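Local structure of Lmo0135 protein (Listeria monocytogenes EGD-e, 5ISU) at residues 15-19 with 498-502; 25-29 with 185-191; 31-35 with 151-155. The protein probably serves as the substrate-binding protein of an ABC transporter, most likely capturing peptides outside the membrane for uptake into the cell. One frame throughout, in Å; residues are numbered along the deposited sequence.

Interaction 1 (15-19 with 498-502)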
# COMPACT_ATOMS: atom_id res chain seq x y z
N LYS A 15 -10.41 11.35 -33.63
CA LYS A 15 -10.70 10.93 -32.21
C LYS A 15 -9.89 9.67 -31.84
O LYS A 15 -10.44 8.66 -31.40
CB LYS A 15 -12.21 10.70 -32.04
CG LYS A 15 -12.72 10.44 -30.63
CD LYS A 15 -12.42 11.61 -29.72
CE LYS A 15 -13.03 11.38 -28.35
NZ LYS A 15 -12.73 12.52 -27.44
N ASP A 16 -8.57 9.75 -32.02
CA ASP A 16 -7.66 8.63 -31.70
C ASP A 16 -6.22 9.12 -31.59
O ASP A 16 -5.81 10.06 -32.29
CB ASP A 16 -7.71 7.52 -32.78
CG ASP A 16 -6.81 6.30 -32.43
OD1 ASP A 16 -6.95 5.72 -31.32
OD2 ASP A 16 -5.98 5.90 -33.29
N GLY A 17 -5.46 8.46 -30.71
CA GLY A 17 -4.07 8.79 -30.50
C GLY A 17 -3.94 9.94 -29.54
O GLY A 17 -4.90 10.34 -28.88
N GLY A 18 -2.74 10.49 -29.49
CA GLY A 18 -2.43 11.56 -28.59
C GLY A 18 -1.47 11.03 -27.55
O GLY A 18 -1.27 9.83 -27.41
N SER A 19 -0.88 11.97 -26.82
CA SER A 19 0.10 11.67 -25.82
C SER A 19 -0.42 12.06 -24.45
O SER A 19 -1.27 12.92 -24.33
CB SER A 19 1.37 12.48 -26.11
OG SER A 19 1.85 12.29 -27.43
N LEU A 498 -8.04 5.94 -20.73
CA LEU A 498 -8.02 7.42 -20.85
C LEU A 498 -8.02 7.81 -22.32
O LEU A 498 -7.53 7.06 -23.16
CB LEU A 498 -6.82 8.04 -20.14
CG LEU A 498 -6.72 7.84 -18.62
CD1 LEU A 498 -5.46 8.49 -18.08
CD2 LEU A 498 -7.95 8.40 -17.91
N TYR A 499 -8.57 8.97 -22.64
CA TYR A 499 -8.60 9.41 -24.04
C TYR A 499 -8.52 10.91 -24.12
O TYR A 499 -8.97 11.61 -23.22
CB TYR A 499 -9.85 8.88 -24.76
CG TYR A 499 -11.18 9.25 -24.13
CD1 TYR A 499 -11.79 10.48 -24.41
CD2 TYR A 499 -11.85 8.37 -23.28
CE1 TYR A 499 -13.01 10.82 -23.83
CE2 TYR A 499 -13.07 8.71 -22.70
CZ TYR A 499 -13.64 9.93 -22.98
OH TYR A 499 -14.84 10.28 -22.43
N LEU A 500 -7.93 11.41 -25.21
CA LEU A 500 -7.76 12.85 -25.40
C LEU A 500 -8.85 13.40 -26.29
O LEU A 500 -9.04 12.91 -27.40
CB LEU A 500 -6.41 13.15 -26.04
CG LEU A 500 -6.06 14.61 -26.33
CD1 LEU A 500 -6.03 15.43 -25.05
CD2 LEU A 500 -4.72 14.69 -27.04
N THR A 501 -9.56 14.41 -25.79
CA THR A 501 -10.60 15.11 -26.53
C THR A 501 -9.99 16.42 -27.06
O THR A 501 -9.95 17.42 -26.34
CB THR A 501 -11.80 15.45 -25.61
OG1 THR A 501 -12.33 14.25 -25.06
CG2 THR A 501 -12.89 16.19 -26.37
N GLU A 502 -9.49 16.40 -28.29
CA GLU A 502 -8.91 17.61 -28.89
C GLU A 502 -9.95 18.32 -29.76
O GLU A 502 -9.72 19.43 -30.26
CB GLU A 502 -7.65 17.30 -29.71
CG GLU A 502 -7.84 16.27 -30.83
CD GLU A 502 -6.61 16.12 -31.73
OE1 GLU A 502 -6.28 14.97 -32.08
OE2 GLU A 502 -5.98 17.15 -32.07
OXT GLU A 502 -11.05 17.81 -29.99
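The backbones pass each other without a clear hydrogen bond between them: the CA of Gly18 lies 6.3 Å from the CA of Leu500, and the CA of Lys15 lies 7.1 Å from the CA of Thr501. This is where the first modelled residues meet the C terminus. Residues 15-19 lead into strand 19-24, an outer strand of a four-stranded mixed sheet, whereas 499-500 forms a small antiparallel sheet with strand 478-479. Each side is anchored through its own neighbours: Gly17 and Gly18 make backbone bonds to Lys205, Asp207 and Lys208, while Tyr499 and Thr501 make theirs to Gly479 and Arg477.

The contact between them is made by the side chains of Leu500, Lys15, Tyr499 and Thr501 against each other and against backbone. Leu500 turns its CB toward 15-19 and sits beside the two glycines; its CB is 4.3 Å from Gly17 O. Its CG is trans to the backbone N (chi1 180°), which carries the branch to Gly18, and CD2 reaches 4.2 Å from Gly18 CA. Any CB on Gly18 would collide with Leu500 CD2 as well as with the preceding carbonyl oxygen; at Gly17 it is the positive phi that suits glycine. Leu500 also touches Leu206 and Arg477 in neighbouring loops.

Lys15 supplies the polar half. Its chain starts out trans to its N (chi1 -173°), bends at chi2 (61°) and then runs straight, a shape that brings its amino group to the C-terminal segment. Tyr499 stands beside that group, with its CD1 3.8 Å from Lys15 NZ and the ring set obliquely to it. The carbonyl oxygen of Leu500 is 3.7 Å from Lys15 NZ, and the hydroxyl OG1 of Thr501 comes nearer, 3.0 Å from the same nitrogen.

Interaction 2 (25-29 with 185-191)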
# COMPACT_ATOMS: atom_id res chain seq x y z
N THR A 25 7.64 11.67 -8.90
CA THR A 25 8.61 12.39 -8.08
C THR A 25 10.08 11.93 -8.11
O THR A 25 10.97 12.75 -7.87
CB THR A 25 8.15 12.42 -6.61
OG1 THR A 25 8.03 11.08 -6.12
CG2 THR A 25 6.80 13.15 -6.49
N GLY A 26 10.32 10.65 -8.38
CA GLY A 26 11.69 10.13 -8.41
C GLY A 26 11.94 9.14 -9.53
O GLY A 26 11.05 8.90 -10.35
N ASP A 27 13.15 8.59 -9.56
CA ASP A 27 13.53 7.58 -10.55
C ASP A 27 12.99 6.23 -10.16
O ASP A 27 12.96 5.90 -8.97
CB ASP A 27 15.06 7.43 -10.71
CG ASP A 27 15.72 8.60 -11.41
OD1 ASP A 27 16.05 9.61 -10.74
OD2 ASP A 27 15.99 8.47 -12.63
N PRO A 28 12.61 5.42 -11.15
CA PRO A 28 12.17 4.09 -10.79
C PRO A 28 13.38 3.23 -10.42
O PRO A 28 14.52 3.63 -10.66
CB PRO A 28 11.53 3.59 -12.07
CG PRO A 28 12.34 4.24 -13.15
CD PRO A 28 12.76 5.57 -12.61
N GLU A 29 13.12 2.08 -9.81
CA GLU A 29 14.19 1.12 -9.48
C GLU A 29 14.06 0.01 -10.54
O GLU A 29 13.87 0.33 -11.71
CB GLU A 29 14.06 0.64 -8.03
CG GLU A 29 14.19 1.77 -7.01
CD GLU A 29 14.02 1.31 -5.56
OE1 GLU A 29 14.33 0.14 -5.25
OE2 GLU A 29 13.59 2.14 -4.73
N TYR A 185 14.37 4.88 -21.48
CA TYR A 185 14.53 5.48 -20.15
C TYR A 185 15.74 6.42 -20.02
O TYR A 185 16.89 5.97 -20.04
CB TYR A 185 14.61 4.37 -19.09
CG TYR A 185 15.05 4.82 -17.70
CD1 TYR A 185 14.43 5.90 -17.07
CD2 TYR A 185 16.03 4.11 -17.00
CE1 TYR A 185 14.82 6.30 -15.81
CE2 TYR A 185 16.41 4.51 -15.72
CZ TYR A 185 15.80 5.60 -15.12
OH TYR A 185 16.16 6.02 -13.85
N LYS A 186 15.46 7.72 -19.90
CA LYS A 186 16.51 8.72 -19.65
C LYS A 186 16.59 8.96 -18.15
O LYS A 186 15.67 9.54 -17.56
CB LYS A 186 16.29 10.05 -20.39
CG LYS A 186 17.10 10.26 -21.68
CD LYS A 186 17.12 11.76 -22.04
CE LYS A 186 18.20 12.18 -23.04
NZ LYS A 186 18.02 11.67 -24.43
N THR A 187 17.71 8.53 -17.56
CA THR A 187 17.97 8.65 -16.11
C THR A 187 17.66 10.04 -15.57
O THR A 187 18.10 11.04 -16.13
CB THR A 187 19.45 8.34 -15.79
OG1 THR A 187 19.81 7.07 -16.36
CG2 THR A 187 19.70 8.33 -14.28
N GLY A 188 16.87 10.09 -14.50
CA GLY A 188 16.50 11.34 -13.87
C GLY A 188 15.65 12.30 -14.70
O GLY A 188 15.37 13.41 -14.26
N GLU A 189 15.21 11.87 -15.89
CA GLU A 189 14.42 12.75 -16.75
C GLU A 189 13.05 12.18 -17.12
O GLU A 189 12.04 12.85 -16.89
CB GLU A 189 15.20 13.13 -18.01
CG GLU A 189 16.49 13.89 -17.74
CD GLU A 189 17.17 14.38 -19.02
OE1 GLU A 189 16.49 14.91 -19.92
OE2 GLU A 189 18.41 14.24 -19.12
N TYR A 190 13.00 10.98 -17.70
CA TYR A 190 11.72 10.39 -18.10
C TYR A 190 11.78 8.93 -18.53
O TYR A 190 12.85 8.39 -18.80
CB TYR A 190 11.06 11.19 -19.28
CG TYR A 190 11.86 11.14 -20.58
CD1 TYR A 190 11.76 10.06 -21.45
CD2 TYR A 190 12.72 12.19 -20.92
CE1 TYR A 190 12.49 10.02 -22.63
CE2 TYR A 190 13.45 12.16 -22.10
CZ TYR A 190 13.33 11.08 -22.95
OH TYR A 190 14.08 11.06 -24.09
N VAL A 191 10.60 8.32 -18.56
CA VAL A 191 10.40 6.97 -19.09
C VAL A 191 9.31 7.12 -20.15
O VAL A 191 8.23 7.63 -19.84
CB VAL A 191 9.89 5.98 -18.03
CG1 VAL A 191 9.71 4.60 -18.67
CG2 VAL A 191 10.86 5.90 -16.86
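A beta hairpin, strands 180-186 and 190-195 joined by a short turn, receives the side chain of Asp27 at its tip, where Tyr185 and Gly188 both donate to the same carboxylate oxygen. The Gly188 N-H reaches the syn lone pair of OD2, with Gly188 N 2.6 Å from Asp27 OD2 along a somewhat bent path. From the anti side comes the phenol: Tyr185 OH gives its proton to Asp27 OD2 at 2.7 Å, 20° out of the carboxylate plane. Two donors on different sides fix the rotation of the carboxylate, whose plane stands 73° from the tyrosine ring. An acid suits the spot because a carboxylate oxygen can accept two hydrogen bonds and, if ionised, its negative charge would probably strengthen both; glycine adopts with ease the positive phi found at 188. The tyrosine is aimed by a first torsion that sets its CG trans to the backbone N (chi1 168°), bringing the hydroxyl to the 25-29 loop.

Beside these bonds Pro28 adds an apolar contact, its CD 3.9 Å from Tyr185 CE1. The proline ring also touches Val40, Thr41 and Ile44 of helix 39-48, thereby joining hairpin, loop and helix. Within the hairpin a classic beta bulge directs Glu189 N and Tyr190 N to a single acceptor, Lys186 O. Deeper in, Pro28 CG meets Val191 CG2 at 4.3 Å.

Interaction 3 (31-35 with 151-155)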
# COMPACT_ATOMS: atom_id res chain seq x y z
N ILE A 31 12.26 -2.32 -12.85
CA ILE A 31 10.89 -2.52 -13.35
C ILE A 31 10.64 -4.01 -13.66
O ILE A 31 10.71 -4.46 -14.81
CB ILE A 31 10.60 -1.63 -14.59
CG1 ILE A 31 11.06 -0.19 -14.30
CG2 ILE A 31 9.12 -1.69 -14.94
CD1 ILE A 31 10.92 0.77 -15.46
N ASN A 32 10.33 -4.74 -12.59
CA ASN A 32 10.11 -6.18 -12.65
C ASN A 32 9.21 -6.52 -11.45
O ASN A 32 9.60 -6.28 -10.30
CB ASN A 32 11.46 -6.92 -12.58
CG ASN A 32 11.34 -8.43 -12.80
OD1 ASN A 32 10.54 -9.11 -12.16
ND2 ASN A 32 12.16 -8.95 -13.69
N PRO A 33 8.02 -7.07 -11.70
CA PRO A 33 7.05 -7.35 -10.63
C PRO A 33 7.51 -8.30 -9.53
O PRO A 33 6.87 -8.35 -8.48
CB PRO A 33 5.85 -7.92 -11.37
CG PRO A 33 6.38 -8.43 -12.64
CD PRO A 33 7.49 -7.50 -13.01
N ASN A 34 8.55 -9.07 -9.78
CA ASN A 34 9.09 -9.95 -8.73
C ASN A 34 9.82 -9.13 -7.65
O ASN A 34 10.07 -9.64 -6.58
CB ASN A 34 10.07 -11.00 -9.32
CG ASN A 34 9.38 -12.13 -10.05
OD1 ASN A 34 8.19 -12.09 -10.31
ND2 ASN A 34 10.14 -13.17 -10.37
N TYR A 35 10.15 -7.87 -7.94
CA TYR A 35 10.89 -7.03 -6.99
C TYR A 35 10.29 -5.65 -6.73
O TYR A 35 10.56 -5.06 -5.69
CB TYR A 35 12.34 -6.87 -7.49
CG TYR A 35 13.00 -8.22 -7.74
CD1 TYR A 35 13.57 -8.95 -6.71
CD2 TYR A 35 12.99 -8.78 -9.02
CE1 TYR A 35 14.14 -10.19 -6.93
CE2 TYR A 35 13.55 -10.02 -9.26
CZ TYR A 35 14.12 -10.72 -8.21
OH TYR A 35 14.68 -11.95 -8.45
N PHE A 151 -0.97 -10.82 -8.45
CA PHE A 151 0.09 -11.48 -9.18
C PHE A 151 0.26 -11.03 -10.65
O PHE A 151 -0.68 -11.14 -11.46
CB PHE A 151 -0.21 -12.98 -9.16
CG PHE A 151 0.93 -13.83 -9.61
CD1 PHE A 151 1.87 -14.27 -8.69
CD2 PHE A 151 1.08 -14.20 -10.93
CE1 PHE A 151 2.94 -15.05 -9.08
CE2 PHE A 151 2.14 -14.99 -11.33
CZ PHE A 151 3.07 -15.42 -10.40
N PHE A 152 1.48 -10.59 -10.98
CA PHE A 152 1.85 -10.15 -12.33
C PHE A 152 2.88 -11.15 -12.88
O PHE A 152 3.96 -11.26 -12.32
CB PHE A 152 2.50 -8.75 -12.31
CG PHE A 152 1.60 -7.64 -11.85
CD1 PHE A 152 1.33 -7.44 -10.51
CD2 PHE A 152 1.05 -6.74 -12.77
CE1 PHE A 152 0.51 -6.39 -10.08
CE2 PHE A 152 0.23 -5.70 -12.36
CZ PHE A 152 -0.04 -5.52 -11.01
N PRO A 153 2.55 -11.89 -13.95
CA PRO A 153 3.55 -12.81 -14.45
C PRO A 153 4.68 -12.13 -15.23
O PRO A 153 4.51 -11.00 -15.74
CB PRO A 153 2.76 -13.74 -15.38
CG PRO A 153 1.56 -12.98 -15.76
CD PRO A 153 1.24 -12.11 -14.58
N ILE A 154 5.83 -12.80 -15.26
CA ILE A 154 6.98 -12.34 -16.06
C ILE A 154 7.21 -13.35 -17.20
O ILE A 154 6.67 -14.44 -17.16
CB ILE A 154 8.25 -12.04 -15.21
CG1 ILE A 154 8.78 -13.29 -14.49
CG2 ILE A 154 7.92 -10.96 -14.19
CD1 ILE A 154 10.07 -13.03 -13.72
N PRO A 155 7.92 -12.95 -18.26
CA PRO A 155 8.06 -13.89 -19.38
C PRO A 155 9.20 -14.92 -19.23
O PRO A 155 10.34 -14.56 -18.94
CB PRO A 155 8.29 -12.96 -20.57
CG PRO A 155 8.81 -11.70 -20.00
CD PRO A 155 8.31 -11.58 -18.61
O HOH W 1 5.58 -11.28 -9.96
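Pro33 and Ile154 cross at a slant, with the proline CG set against the CG2 methyl, where the Asx turn of the loop before helix 39-48 packs on the segment that leads from helix 144-148 to helix 156-159. The packing is tight: Pro33 CG lies 3.3 Å from Ile154 CG2, inside the usual carbon-carbon contact. The next ring carbon along turns to Phe152, where Pro33 CB meets Phe152 CB at 3.6 Å; the phenyl ring leads off and packs on Gln45 and Gln46 of helix 39-48. A compact proline ring thus fits between two side chains of the same segment.

The branches of Ile154 serve different neighbours. With CG1 placed between its backbone N and carbonyl carbon (chi1 63°), CD1 comes up to the Asn34 amide, 3.4 Å from Asn34 ND2, the two side chains crossing at about a right angle. Ile154 CG2 comes 3.8 Å from Asn32 OD1, and the Asn32 and Ile154 side chains likewise cross at about a right angle.

Both asparagines keep their polar ends occupied in this buried setting. Asn32 ND2 bonds to Asn171 OD1 and Asn34 ND2 to Ser102 OG, while Asn32 OD1 takes the Asn34 N-H, with Asn34 N at 3.1 Å, in the carbonyl plane and fairly straight (158°). That bond defines the Asx turn, a role suited to the short amide side chain of asparagine. The polar link across the contact passes through a single water, which donates to Asn34 OD1 at 2.8 Å and to Phe152 O at 2.9 Å.

Overall arrangement
Starting from the first modelled residue, the chain enters strand 19-24 beside its own C terminus, so interaction 1 closes a loop over nearly the whole protein. Just past that strand, residues 25-29 meet the hairpin 185-191 in interaction 2, and a few residues further on 31-35 meet 151-155 in interaction 3. The closures enclose one another in that order without crossing: 3 within 2, and 2 within 1. Centres of interactions 2 and 3 are 19 Å apart, those of 1 and 3 29 Å. Together they tie the N-terminal segment successively to the C-terminal strand, the four-stranded mixed sheet and the loop between two short helices.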